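Local atomic coordinates of Sso-CP2 metallo-carboxypetidase (Sulfolobus solfataricus, PDB entry 4MMO), a protein that probably acts as a zinc-dependent carboxypeptidase of the M20 peptidase family, removing residues from the C-terminal end of peptides. Residues I9-K14 with N29-T34; P52-E57 with L131-E136; I68-D73 with G107-R112; L113-H118 with K422-T427. One frame throughout, in Å; residues are numbered along the deposited sequence.

Contact 1: residues I9-K14 with N29-T34; sequences IEFLKK and NYLKET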
loop_
_atom_site.group_PDB
_atom_site.type_symbol
_atom_site.label_atom_id
_atom_site.label_comp_id
_atom_site.label_asym_id
_atom_site.label_seq_id
_atom_site.Cartn_x
_atom_site.Cartn_y
_atom_site.Cartn_z
ATOM N N ILE A 9 -17.588 -11.083 33.115
ATOM C CA ILE A 9 -18.487 -11.139 31.958
ATOM C C ILE A 9 -19.103 -9.771 31.697
ATOM O O ILE A 9 -19.132 -9.295 30.564
ATOM C CB ILE A 9 -19.631 -12.163 32.176
ATOM C CG1 ILE A 9 -19.074 -13.582 32.320
ATOM C CG2 ILE A 9 -20.652 -12.111 31.031
ATOM C CD1 ILE A 9 -18.417 -14.138 31.073
ATOM N N GLU A 10 -19.602 -9.148 32.759
ATOM C CA GLU A 10 -20.186 -7.814 32.677
ATOM C C GLU A 10 -19.179 -6.814 32.103
ATOM O O GLU A 10 -19.520 -5.998 31.250
ATOM C CB GLU A 10 -20.638 -7.379 34.073
ATOM C CG GLU A 10 -21.292 -6.019 34.152
ATOM C CD GLU A 10 -21.715 -5.673 35.569
ATOM O OE1 GLU A 10 -20.894 -5.857 36.497
ATOM O OE2 GLU A 10 -22.869 -5.229 35.756
ATOM N N PHE A 11 -17.936 -6.899 32.572
ATOM C CA PHE A 11 -16.856 -6.022 32.121
ATOM C C PHE A 11 -16.585 -6.245 30.637
ATOM O O PHE A 11 -16.447 -5.293 29.859
ATOM C CB PHE A 11 -15.588 -6.339 32.932
ATOM C CG PHE A 11 -14.474 -5.321 32.797
ATOM C CD1 PHE A 11 -14.721 -4.018 32.396
ATOM C CD2 PHE A 11 -13.162 -5.686 33.093
ATOM C CE1 PHE A 11 -13.685 -3.096 32.290
ATOM C CE2 PHE A 11 -12.125 -4.771 32.991
ATOM C CZ PHE A 11 -12.386 -3.477 32.586
ATOM N N LEU A 12 -16.516 -7.516 30.255
ATOM C CA LEU A 12 -16.171 -7.910 28.894
ATOM C C LEU A 12 -17.243 -7.529 27.868
ATOM O O LEU A 12 -16.945 -7.362 26.687
ATOM C CB LEU A 12 -15.933 -9.419 28.837
ATOM C CG LEU A 12 -14.616 -9.942 29.428
ATOM C CD1 LEU A 12 -14.619 -11.462 29.474
ATOM C CD2 LEU A 12 -13.427 -9.447 28.620
ATOM N N LYS A 13 -18.488 -7.400 28.317
ATOM C CA LYS A 13 -19.583 -7.075 27.414
ATOM C C LYS A 13 -19.555 -5.608 27.008
ATOM O O LYS A 13 -20.204 -5.216 26.042
ATOM C CB LYS A 13 -20.929 -7.412 28.054
ATOM C CG LYS A 13 -21.288 -8.885 27.999
ATOM C CD LYS A 13 -22.520 -9.168 28.839
ATOM C CE LYS A 13 -23.055 -10.568 28.597
ATOM N NZ LYS A 13 -24.174 -10.896 29.525
ATOM N N LYS A 14 -18.803 -4.801 27.747
ATOM C CA LYS A 14 -18.692 -3.383 27.435
ATOM C C LYS A 14 -17.564 -3.144 26.441
ATOM O O LYS A 14 -16.399 -3.369 26.762
ATOM C CB LYS A 14 -18.447 -2.564 28.697
ATOM C CG LYS A 14 -19.489 -2.775 29.778
ATOM C CD LYS A 14 -19.614 -1.558 30.676
ATOM C CE LYS A 14 -20.582 -1.813 31.820
ATOM N NZ LYS A 14 -21.904 -2.308 31.344
ATOM N N ASN A 29 -16.122 4.589 33.427
ATOM C CA ASN A 29 -17.057 4.912 34.499
ATOM C C ASN A 29 -17.514 3.670 35.248
ATOM O O ASN A 29 -17.631 3.682 36.470
ATOM C CB ASN A 29 -18.272 5.663 33.952
ATOM C CG ASN A 29 -18.162 7.160 34.149
ATOM O OD1 ASN A 29 -18.217 7.652 35.276
ATOM N ND2 ASN A 29 -18.004 7.893 33.052
ATOM N N TYR A 30 -17.790 2.606 34.502
ATOM C CA TYR A 30 -18.152 1.332 35.096
ATOM C C TYR A 30 -16.992 0.849 35.959
ATOM O O TYR A 30 -17.184 0.410 37.095
ATOM C CB TYR A 30 -18.460 0.308 34.002
ATOM C CG TYR A 30 -18.442 -1.124 34.480
ATOM C CD1 TYR A 30 -19.577 -1.708 35.028
ATOM C CD2 TYR A 30 -17.288 -1.895 34.384
ATOM C CE1 TYR A 30 -19.564 -3.020 35.466
ATOM C CE2 TYR A 30 -17.266 -3.207 34.823
ATOM C CZ TYR A 30 -18.405 -3.763 35.364
ATOM O OH TYR A 30 -18.388 -5.068 35.800
ATOM N N LEU A 31 -15.783 0.949 35.417
ATOM C CA LEU A 31 -14.599 0.460 36.113
ATOM C C LEU A 31 -14.401 1.234 37.409
ATOM O O LEU A 31 -14.159 0.637 38.454
ATOM C CB LEU A 31 -13.359 0.557 35.219
ATOM C CG LEU A 31 -12.078 -0.105 35.741
ATOM C CD1 LEU A 31 -12.291 -1.581 36.102
ATOM C CD2 LEU A 31 -10.973 0.031 34.703
ATOM N N LYS A 32 -14.528 2.555 37.348
ATOM C CA LYS A 32 -14.449 3.375 38.553
ATOM C C LYS A 32 -15.450 2.885 39.596
ATOM O O LYS A 32 -15.096 2.665 40.754
ATOM C CB LYS A 32 -14.719 4.845 38.233
ATOM C CG LYS A 32 -14.816 5.741 39.469
ATOM C CD LYS A 32 -15.453 7.084 39.160
ATOM C CE LYS A 32 -16.198 7.632 40.374
ATOM N NZ LYS A 32 -15.964 9.085 40.588
ATOM N N GLU A 33 -16.700 2.719 39.176
ATOM C CA GLU A 33 -17.770 2.313 40.082
ATOM C C GLU A 33 -17.509 0.926 40.646
ATOM O O GLU A 33 -17.729 0.672 41.827
ATOM C CB GLU A 33 -19.115 2.328 39.351
ATOM C CG GLU A 33 -19.616 3.725 39.013
ATOM C CD GLU A 33 -20.734 3.715 37.985
ATOM O OE1 GLU A 33 -21.356 2.650 37.782
ATOM O OE2 GLU A 33 -20.987 4.775 37.373
ATOM N N THR A 34 -17.039 0.034 39.785
ATOM C CA THR A 34 -16.764 -1.338 40.170
ATOM C C THR A 34 -15.637 -1.409 41.204
ATOM O O THR A 34 -15.701 -2.196 42.146
ATOM C CB THR A 34 -16.392 -2.171 38.939
ATOM O OG1 THR A 34 -17.453 -2.093 37.976
ATOM C CG2 THR A 34 -16.154 -3.625 39.314
#
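Tyr30 reaches across from helix 24-39 and is met by three side chains of the 9-14 segment, Glu10, Phe11 and Lys14. Its hydroxyl gives a short hydrogen bond, Tyr30 OH to Glu10 OE1 at 2.7 Å; the oxygen lies at the ring's edge, while the hydroxyl comes in from above the carboxylate plane, the two planes standing 74° apart. Glutamate suits the place because its carboxylate sits at the end of a chain long enough to meet a phenol; with CG anti to the backbone N (chi1 -179°) and the rest extended, that chain carries it to Tyr30. Phe11 lies nearly parallel to the Tyr30 ring, yet the two are slid so far apart, 5.8 Å between centroids, that they barely overlap; Phe11 CD1 comes to 3.6 Å from Tyr30 CE2. Farther along, Phe11 CZ touches Leu31 CD1 at 4.0 Å. Lys14 uses its aliphatic part: CE packs 3.4 Å from Tyr30 CD1, the lysine chain crossing the tyrosine at about a right angle.

Within the same helix Thr34 OG1 sits 3.2 Å above the plane of the Tyr30 ring, over its centre, and bonds to the Tyr30 carbonyl. Phe11 has a cation-pi partner in Lys106. Phe11 and Leu31 both pack on Leu109 of helix 102-121, which places helices 3-12 and 24-39 side by side against it, with Glu10, Tyr30 and Lys14 on the more exposed side.

Contact 2: residues P52-E57 with L131-E136; sequences PVVYAE and LLYEGE
Leu132 and Val53 form the apolar centre, CD1 of the leucine lying 3.3 Å from CG1 of the valine, a tight fit. In Leu132, chi1 -167° together with chi2 65° carries CD1 toward Val53. Leu132 CD1 also lies at the edge of the Tyr55 ring, 4.1 Å from Tyr55 CD1. The other sheet face carries Val54 beside Tyr133, and the small Ala56 beside the bulkier Leu131; helices 24-39 and 102-121 pack over this side.

The strands run antiparallel. Val54 and Tyr133 are a hydrogen-bonded pair, Tyr133 N to Val54 O being almost straight (178°), and Ala56 and Leu131 form another, with Leu131 N to Ala56 O at 2.8 Å. Past Val54 and Tyr133, where Pro52 and Gly135 stand farther apart, a water accepts from Gly135 N at 2.9 Å. Glu134 turns its carboxylate to Ser141 and Tyr69.

Apolar side chains on both faces thus flank a backbone bonded across the strands, while polar groups collect at the strand end, where the Glu134 side chain lies about 4 Å from that of the zinc ligand His71.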
loop_
_atom_site.group_PDB
_atom_site.type_symbol
_atom_site.label_atom_id
_atom_site.label_comp_id
_atom_site.label_asym_id
_atom_site.label_seq_id
_atom_site.Cartn_x
_atom_site.Cartn_y
_atom_site.Cartn_z
ATOM N N PRO A 52 -9.782 8.935 29.630
ATOM C CA PRO A 52 -9.549 9.172 31.057
ATOM C C PRO A 52 -8.828 8.017 31.743
ATOM O O PRO A 52 -8.794 6.901 31.224
ATOM C CB PRO A 52 -10.964 9.306 31.614
ATOM C CG PRO A 52 -11.772 8.404 30.754
ATOM C CD PRO A 52 -11.155 8.468 29.374
ATOM N N VAL A 53 -8.266 8.306 32.911
ATOM C CA VAL A 53 -7.557 7.320 33.714
ATOM C C VAL A 53 -8.344 7.050 34.992
ATOM O O VAL A 53 -8.816 7.982 35.647
ATOM C CB VAL A 53 -6.137 7.832 34.070
ATOM C CG1 VAL A 53 -5.523 7.039 35.211
ATOM C CG2 VAL A 53 -5.236 7.775 32.849
ATOM N N VAL A 54 -8.491 5.776 35.341
ATOM C CA VAL A 54 -9.092 5.405 36.617
ATOM C C VAL A 54 -7.991 5.200 37.647
ATOM O O VAL A 54 -7.068 4.415 37.432
ATOM C CB VAL A 54 -9.914 4.113 36.517
ATOM C CG1 VAL A 54 -10.631 3.846 37.838
ATOM C CG2 VAL A 54 -10.912 4.198 35.378
ATOM N N TYR A 55 -8.101 5.911 38.764
ATOM C CA TYR A 55 -7.121 5.832 39.830
ATOM C C TYR A 55 -7.792 5.520 41.159
ATOM O O TYR A 55 -8.909 5.962 41.419
ATOM C CB TYR A 55 -6.337 7.141 39.944
ATOM C CG TYR A 55 -5.362 7.147 41.095
ATOM C CD1 TYR A 55 -4.127 6.523 40.986
ATOM C CD2 TYR A 55 -5.679 7.765 42.298
ATOM C CE1 TYR A 55 -3.231 6.522 42.034
ATOM C CE2 TYR A 55 -4.787 7.768 43.356
ATOM C CZ TYR A 55 -3.565 7.141 43.218
ATOM O OH TYR A 55 -2.667 7.135 44.265
ATOM N N ALA A 56 -7.100 4.750 41.996
ATOM C CA ALA A 56 -7.576 4.455 43.342
ATOM C C ALA A 56 -6.410 4.046 44.225
ATOM O O ALA A 56 -5.429 3.468 43.750
ATOM C CB ALA A 56 -8.627 3.356 43.310
ATOM N N GLU A 57 -6.525 4.358 45.509
ATOM C CA GLU A 57 -5.520 3.974 46.484
ATOM C C GLU A 57 -6.166 3.129 47.568
ATOM O O GLU A 57 -7.209 3.491 48.109
ATOM C CB GLU A 57 -4.865 5.210 47.101
ATOM C CG GLU A 57 -3.793 4.877 48.129
ATOM C CD GLU A 57 -3.035 6.101 48.601
ATOM O OE1 GLU A 57 -3.469 7.229 48.291
ATOM O OE2 GLU A 57 -2.004 5.933 49.284
ATOM N N LEU A 131 -3.790 1.866 42.178
ATOM C CA LEU A 131 -4.273 1.342 40.906
ATOM C C LEU A 131 -4.264 2.428 39.842
ATOM O O LEU A 131 -4.716 3.547 40.085
ATOM C CB LEU A 131 -5.698 0.811 41.055
ATOM C CG LEU A 131 -5.950 -0.284 42.091
ATOM C CD1 LEU A 131 -7.435 -0.611 42.113
ATOM C CD2 LEU A 131 -5.123 -1.531 41.800
ATOM N N LEU A 132 -3.750 2.093 38.665
ATOM C CA LEU A 132 -3.723 3.031 37.550
ATOM C C LEU A 132 -4.143 2.334 36.267
ATOM O O LEU A 132 -3.362 1.600 35.663
ATOM C CB LEU A 132 -2.327 3.641 37.387
ATOM C CG LEU A 132 -2.244 4.860 36.464
ATOM C CD1 LEU A 132 -3.022 6.012 37.049
ATOM C CD2 LEU A 132 -0.801 5.278 36.229
ATOM N N TYR A 133 -5.391 2.568 35.870
ATOM C CA TYR A 133 -5.953 1.973 34.667
ATOM C C TYR A 133 -6.124 3.023 33.569
ATOM O O TYR A 133 -6.910 3.960 33.728
ATOM C CB TYR A 133 -7.311 1.352 34.981
ATOM C CG TYR A 133 -7.296 0.333 36.098
ATOM C CD1 TYR A 133 -6.197 -0.494 36.300
ATOM C CD2 TYR A 133 -8.386 0.192 36.944
ATOM C CE1 TYR A 133 -6.188 -1.432 37.313
ATOM C CE2 TYR A 133 -8.389 -0.739 37.958
ATOM C CZ TYR A 133 -7.284 -1.551 38.140
ATOM O OH TYR A 133 -7.281 -2.481 39.154
ATOM N N GLU A 134 -5.393 2.867 32.465
ATOM C CA GLU A 134 -5.502 3.792 31.334
ATOM C C GLU A 134 -6.379 3.214 30.225
ATOM O O GLU A 134 -6.715 2.027 30.237
ATOM C CB GLU A 134 -4.121 4.154 30.774
ATOM C CG GLU A 134 -3.433 3.051 29.957
ATOM C CD GLU A 134 -2.502 3.605 28.889
ATOM O OE1 GLU A 134 -2.840 4.639 28.272
ATOM O OE2 GLU A 134 -1.428 3.007 28.662
ATOM N N GLY A 135 -6.724 4.062 29.257
ATOM C CA GLY A 135 -7.600 3.673 28.166
ATOM C C GLY A 135 -6.992 3.878 26.789
ATOM O O GLY A 135 -7.720 3.896 25.798
ATOM N N GLU A 136 -5.668 4.015 26.721
ATOM C CA GLU A 136 -4.978 4.293 25.457
ATOM C C GLU A 136 -3.802 3.358 25.179
ATOM O O GLU A 136 -2.976 3.640 24.309
ATOM C CB GLU A 136 -4.458 5.733 25.451
ATOM C CG GLU A 136 -5.533 6.792 25.576
ATOM C CD GLU A 136 -4.962 8.199 25.618
ATOM O OE1 GLU A 136 -3.805 8.363 26.059
ATOM O OE2 GLU A 136 -5.673 9.142 25.212
HETATM O O HOH W 1 -5.908 6.799 29.511
#

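Contact 3: residues I68-D73 with G107-R112; sequences IYNHYD and GTLMAR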
loop_
_atom_site.group_PDB
_atom_site.type_symbol
_atom_site.label_atom_id
_atom_site.label_comp_id
_atom_site.label_asym_id
_atom_site.label_seq_id
_atom_site.Cartn_x
_atom_site.Cartn_y
_atom_site.Cartn_z
ATOM N N ILE A 68 -0.053 -0.749 40.649
ATOM C CA ILE A 68 -0.542 -1.742 39.693
ATOM C C ILE A 68 -1.091 -1.059 38.440
ATOM O O ILE A 68 -1.989 -0.229 38.525
ATOM C CB ILE A 68 -1.634 -2.634 40.321
ATOM C CG1 ILE A 68 -1.053 -3.395 41.516
ATOM C CG2 ILE A 68 -2.206 -3.604 39.281
ATOM C CD1 ILE A 68 -2.018 -4.355 42.188
ATOM N N TYR A 69 -0.541 -1.427 37.286
ATOM C CA TYR A 69 -0.953 -0.869 36.002
ATOM C C TYR A 69 -1.724 -1.894 35.176
ATOM O O TYR A 69 -1.301 -3.040 35.031
ATOM C CB TYR A 69 0.270 -0.380 35.213
ATOM C CG TYR A 69 -0.011 -0.062 33.756
ATOM C CD1 TYR A 69 0.061 -1.051 32.784
ATOM C CD2 TYR A 69 -0.341 1.227 33.352
ATOM C CE1 TYR A 69 -0.193 -0.772 31.457
ATOM C CE2 TYR A 69 -0.598 1.518 32.017
ATOM C CZ TYR A 69 -0.523 0.513 31.077
ATOM O OH TYR A 69 -0.779 0.784 29.751
ATOM N N ASN A 70 -2.860 -1.463 34.637
ATOM C CA ASN A 70 -3.607 -2.239 33.653
ATOM C C ASN A 70 -4.270 -1.273 32.674
ATOM O O ASN A 70 -4.240 -0.067 32.886
ATOM C CB ASN A 70 -4.659 -3.118 34.331
ATOM C CG ASN A 70 -4.051 -4.299 35.068
ATOM O OD1 ASN A 70 -3.982 -4.309 36.296
ATOM N ND2 ASN A 70 -3.622 -5.307 34.318
ATOM N N HIS A 71 -4.855 -1.789 31.599
ATOM C CA HIS A 71 -5.576 -0.930 30.661
ATOM C C HIS A 71 -6.928 -1.524 30.305
ATOM O O HIS A 71 -7.040 -2.722 30.042
ATOM C CB HIS A 71 -4.746 -0.659 29.405
ATOM C CG HIS A 71 -4.436 -1.884 28.601
ATOM N ND1 HIS A 71 -5.319 -2.424 27.700
ATOM C CD2 HIS A 71 -3.328 -2.661 28.567
ATOM C CE1 HIS A 71 -4.768 -3.492 27.136
ATOM N NE2 HIS A 71 -3.564 -3.654 27.646
ATOM N N TYR A 72 -7.953 -0.673 30.315
ATOM C CA TYR A 72 -9.324 -1.117 30.074
ATOM C C TYR A 72 -9.713 -1.050 28.598
ATOM O O TYR A 72 -10.757 -1.566 28.209
ATOM C CB TYR A 72 -10.315 -0.320 30.930
ATOM C CG TYR A 72 -10.345 1.169 30.660
ATOM C CD1 TYR A 72 -11.178 1.705 29.681
ATOM C CD2 TYR A 72 -9.560 2.041 31.399
ATOM C CE1 TYR A 72 -11.212 3.066 29.438
ATOM C CE2 TYR A 72 -9.587 3.405 31.167
ATOM C CZ TYR A 72 -10.414 3.912 30.183
ATOM O OH TYR A 72 -10.440 5.268 29.953
ATOM N N ASP A 73 -8.874 -0.427 27.777
ATOM C CA ASP A 73 -9.140 -0.362 26.345
ATOM C C ASP A 73 -8.695 -1.646 25.667
ATOM O O ASP A 73 -7.784 -2.321 26.146
ATOM C CB ASP A 73 -8.442 0.843 25.699
ATOM C CG ASP A 73 -6.925 0.762 25.786
ATOM O OD1 ASP A 73 -6.408 0.553 26.900
ATOM O OD2 ASP A 73 -6.248 0.903 24.744
ATOM N N GLY A 107 -9.394 -9.495 31.643
ATOM C CA GLY A 107 -9.389 -10.657 32.515
ATOM C C GLY A 107 -8.327 -10.525 33.596
ATOM O O GLY A 107 -8.597 -10.717 34.784
ATOM N N THR A 108 -7.116 -10.172 33.179
ATOM C CA THR A 108 -6.005 -9.986 34.111
ATOM C C THR A 108 -6.277 -8.802 35.031
ATOM O O THR A 108 -5.935 -8.832 36.211
ATOM C CB THR A 108 -4.683 -9.758 33.360
ATOM O OG1 THR A 108 -4.445 -10.855 32.472
ATOM C CG2 THR A 108 -3.509 -9.628 34.333
ATOM N N LEU A 109 -6.907 -7.765 34.490
ATOM C CA LEU A 109 -7.208 -6.568 35.269
ATOM C C LEU A 109 -8.174 -6.908 36.391
ATOM O O LEU A 109 -8.015 -6.448 37.523
ATOM C CB LEU A 109 -7.801 -5.476 34.367
ATOM C CG LEU A 109 -8.091 -4.088 34.955
ATOM C CD1 LEU A 109 -8.213 -3.077 33.818
ATOM C CD2 LEU A 109 -9.362 -4.034 35.796
ATOM N N MET A 110 -9.171 -7.723 36.068
ATOM C CA MET A 110 -10.257 -8.018 36.996
ATOM C C MET A 110 -9.825 -9.063 38.024
ATOM O O MET A 110 -10.234 -9.005 39.185
ATOM C CB MET A 110 -11.484 -8.515 36.226
ATOM C CG MET A 110 -12.727 -8.698 37.077
ATOM S SD MET A 110 -13.339 -7.160 37.784
ATOM C CE MET A 110 -13.825 -6.265 36.313
ATOM N N ALA A 111 -9.009 -10.017 37.586
ATOM C CA ALA A 111 -8.455 -11.023 38.486
ATOM C C ALA A 111 -7.726 -10.340 39.635
ATOM O O ALA A 111 -7.979 -10.633 40.803
ATOM C CB ALA A 111 -7.510 -11.951 37.736
ATOM N N ARG A 112 -6.846 -9.403 39.295
ATOM C CA ARG A 112 -6.074 -8.676 40.294
ATOM C C ARG A 112 -6.983 -7.953 41.282
ATOM O O ARG A 112 -6.708 -7.931 42.482
ATOM C CB ARG A 112 -5.142 -7.668 39.621
ATOM C CG ARG A 112 -4.035 -8.303 38.804
ATOM C CD ARG A 112 -3.180 -7.248 38.132
ATOM N NE ARG A 112 -2.038 -7.835 37.438
ATOM C CZ ARG A 112 -1.146 -7.138 36.741
ATOM N NH1 ARG A 112 -1.260 -5.822 36.637
ATOM N NH2 ARG A 112 -0.141 -7.760 36.142
HETATM O O HOH W 2 -6.016 -4.537 38.401
#
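Asn70 and Arg112 bring an amide and a guanidinium together with their planes 59° apart. Arg112 NH1 gives a weak, bent bond to Asn70 OD1 at 3.1 Å, and the Tyr69 carbonyl oxygen lies at the guanidinium edge. The arginine chain, extended from CG to NE, passes Ile68 CG2 on the way; NH1 also bonds to the Met162 carbonyl. A water donates to both Asn70 OD1 and Leu109 O, while Asn70 ND2 bonds to Asn105 OD1, so donor and acceptor ends of the buried amide are both used. Leu109 supplies the apolar counterpart, its CD1 packing 3.6 Å from Asn70 CB.

His71 has the Asp73 carbonyl oxygen at its ring edge, only 5° out of plane: ND1 donates to Asp73 O at 2.9 Å, fixing the ring's rotation and directing NE2 to the zinc, which Asp104 and Glu163 also bind. A strand of the central sheet backed by a helix, with a metal ligand at the strand's C-terminal end, is the arrangement of the catalytic domain of M20 metallopeptidases.

Contact 4: residues L113-H118 with K422-T427; sequences LFAIKH and KAIKHT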
loop_
_atom_site.group_PDB
_atom_site.type_symbol
_atom_site.label_atom_id
_atom_site.label_comp_id
_atom_site.label_asym_id
_atom_site.label_seq_id
_atom_site.Cartn_x
_atom_site.Cartn_y
_atom_site.Cartn_z
ATOM N N LEU A 113 -8.065 -7.370 40.773
ATOM C CA LEU A 113 -9.023 -6.649 41.611
ATOM C C LEU A 113 -9.681 -7.568 42.631
ATOM O O LEU A 113 -9.855 -7.200 43.791
ATOM C CB LEU A 113 -10.116 -6.004 40.753
ATOM C CG LEU A 113 -10.014 -4.510 40.449
ATOM C CD1 LEU A 113 -11.185 -4.089 39.570
ATOM C CD2 LEU A 113 -9.993 -3.677 41.719
ATOM N N PHE A 114 -10.061 -8.762 42.190
ATOM C CA PHE A 114 -10.729 -9.704 43.069
ATOM C C PHE A 114 -9.751 -10.324 44.074
ATOM O O PHE A 114 -10.147 -10.678 45.181
ATOM C CB PHE A 114 -11.465 -10.771 42.259
ATOM C CG PHE A 114 -12.844 -10.347 41.831
ATOM C CD1 PHE A 114 -13.889 -10.340 42.741
ATOM C CD2 PHE A 114 -13.091 -9.933 40.530
ATOM C CE1 PHE A 114 -15.155 -9.939 42.362
ATOM C CE2 PHE A 114 -14.357 -9.533 40.145
ATOM C CZ PHE A 114 -15.390 -9.535 41.062
ATOM N N ALA A 115 -8.478 -10.430 43.700
ATOM C CA ALA A 115 -7.454 -10.877 44.641
ATOM C C ALA A 115 -7.339 -9.876 45.785
ATOM O O ALA A 115 -7.334 -10.256 46.954
ATOM C CB ALA A 115 -6.112 -11.039 43.945
ATOM N N ILE A 116 -7.263 -8.593 45.441
ATOM C CA ILE A 116 -7.145 -7.541 46.443
ATOM C C ILE A 116 -8.354 -7.570 47.366
ATOM O O ILE A 116 -8.221 -7.421 48.582
ATOM C CB ILE A 116 -7.014 -6.154 45.788
ATOM C CG1 ILE A 116 -5.711 -6.073 44.992
ATOM C CG2 ILE A 116 -7.042 -5.043 46.841
ATOM C CD1 ILE A 116 -5.615 -4.856 44.079
ATOM N N LYS A 117 -9.529 -7.768 46.778
ATOM C CA LYS A 117 -10.771 -7.839 47.533
ATOM C C LYS A 117 -10.729 -8.965 48.555
ATOM O O LYS A 117 -11.124 -8.787 49.707
ATOM C CB LYS A 117 -11.946 -8.074 46.587
ATOM C CG LYS A 117 -13.297 -8.136 47.278
ATOM C CD LYS A 117 -14.387 -8.581 46.319
ATOM C CE LYS A 117 -15.761 -8.191 46.831
ATOM N NZ LYS A 117 -15.990 -8.625 48.235
ATOM N N HIS A 118 -10.269 -10.130 48.118
ATOM C CA HIS A 118 -10.218 -11.296 48.984
ATOM C C HIS A 118 -9.326 -11.025 50.190
ATOM O O HIS A 118 -9.717 -11.281 51.328
ATOM C CB HIS A 118 -9.730 -12.517 48.204
ATOM C CG HIS A 118 -10.688 -12.971 47.147
ATOM N ND1 HIS A 118 -10.408 -14.008 46.281
ATOM C CD2 HIS A 118 -11.924 -12.530 46.815
ATOM C CE1 HIS A 118 -11.429 -14.182 45.463
ATOM N NE2 HIS A 118 -12.364 -13.298 45.764
ATOM N N LYS A 422 -6.970 -19.097 38.375
ATOM C CA LYS A 422 -5.570 -19.234 38.775
ATOM C C LYS A 422 -4.898 -17.868 38.836
ATOM O O LYS A 422 -3.988 -17.656 39.636
ATOM C CB LYS A 422 -4.791 -20.139 37.817
ATOM C CG LYS A 422 -5.061 -21.625 37.979
ATOM C CD LYS A 422 -3.934 -22.433 37.359
ATOM C CE LYS A 422 -4.325 -23.880 37.121
ATOM N NZ LYS A 422 -3.467 -24.501 36.072
ATOM N N ALA A 423 -5.349 -16.943 37.992
ATOM C CA ALA A 423 -4.751 -15.615 37.939
ATOM C C ALA A 423 -5.063 -14.841 39.215
ATOM O O ALA A 423 -4.182 -14.194 39.787
ATOM C CB ALA A 423 -5.238 -14.852 36.710
ATOM N N ILE A 424 -6.319 -14.905 39.650
ATOM C CA ILE A 424 -6.717 -14.324 40.930
ATOM C C ILE A 424 -5.831 -14.907 42.027
ATOM O O ILE A 424 -5.315 -14.192 42.886
ATOM C CB ILE A 424 -8.198 -14.639 41.255
ATOM C CG1 ILE A 424 -9.122 -13.964 40.238
ATOM C CG2 ILE A 424 -8.559 -14.177 42.670
ATOM C CD1 ILE A 424 -10.566 -14.435 40.294
ATOM N N LYS A 425 -5.655 -16.219 41.963
ATOM C CA LYS A 425 -4.897 -16.976 42.947
ATOM C C LYS A 425 -3.424 -16.563 42.945
ATOM O O LYS A 425 -2.833 -16.338 44.003
ATOM C CB LYS A 425 -5.056 -18.454 42.614
ATOM C CG LYS A 425 -4.562 -19.435 43.635
ATOM C CD LYS A 425 -5.022 -20.813 43.202
ATOM C CE LYS A 425 -4.422 -21.931 44.020
ATOM N NZ LYS A 425 -4.863 -23.244 43.471
ATOM N N HIS A 426 -2.844 -16.457 41.753
ATOM C CA HIS A 426 -1.473 -15.985 41.586
ATOM C C HIS A 426 -1.287 -14.605 42.206
ATOM O O HIS A 426 -0.267 -14.333 42.840
ATOM C CB HIS A 426 -1.109 -15.948 40.100
ATOM C CG HIS A 426 0.324 -15.615 39.829
ATOM N ND1 HIS A 426 0.821 -15.459 38.549
ATOM C CD2 HIS A 426 1.376 -15.416 40.660
ATOM C CE1 HIS A 426 2.106 -15.175 38.607
ATOM N NE2 HIS A 426 2.469 -15.140 39.880
ATOM N N THR A 427 -2.274 -13.734 42.032
ATOM C CA THR A 427 -2.168 -12.373 42.541
ATOM C C THR A 427 -2.208 -12.367 44.063
ATOM O O THR A 427 -1.461 -11.633 44.710
ATOM C CB THR A 427 -3.311 -11.478 42.025
ATOM O OG1 THR A 427 -3.344 -11.505 40.590
ATOM C CG2 THR A 427 -3.125 -10.043 42.514
#
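Ala115 points toward helix 417-433, where its CB rests between Ile424 and Thr427, one helical turn apart. Ala115 CB lies 3.4 Å from Ile424 O and equally near Thr427 CB, with the threonine methyl CG2 close by. An alanine suits the spot because its lone methyl lets the backbones approach, the CA atoms of Ala115 and Ile424 being 5.1 Å apart. Ile424 answers from the other helix with its CG2 branch, which stands anti to its backbone N and so leans over the Ala115 backbone, 3.9 Å from Ala115 N. The longer branch reaches Phe114, with Ile424 CD1 4.3 Å from Phe114 CB.

The two segments cross at -53° with axes 8.2 Å apart, a close approach of two helices in the zinc-binding domain, and one that joins an early helix of the chain to the last.

His118 crosses Ile424 at about a right angle, its CE1 4.0 Å from Ile424 CG2. One face of the imidazole lies against the Phe114 carbonyl oxygen, while ND1 and NE2 bond to Glu428 and Glu4, two acidic partners that would probably favour the protonated ring. Thr427 turns its hydroxyl back to its own helix: OG1 donates to Ala423 O at 2.9 Å, on the opposite face of that carbonyl from Thr427 N, and this leaves the carbon side of the threonine to meet Ala115.

In the fold
From the N terminus, contact 1 closes first, bringing helix 3-12 against helix 24-39 across a short loop. Contact 2 then joins strand 53-58 to strand 128-134, and contact 3 is nested inside the long loop it closes, setting strand 65-71 beside helix 102-121. Strand 128-134 lies between 53-58 and 65-71 in the mixed sheet, so contacts 2 and 3 meet there directly. Contact 4 reaches from the same helix 102-121 to helix 417-433 near the C terminus, crossing contact 2 along the chain while following contact 3 in series. Leu31 on Tyr133 and Phe11 on Met110 tie contact 1 to the sheet and its helix; Ala111 on Ile424 joins contacts 3 and 4.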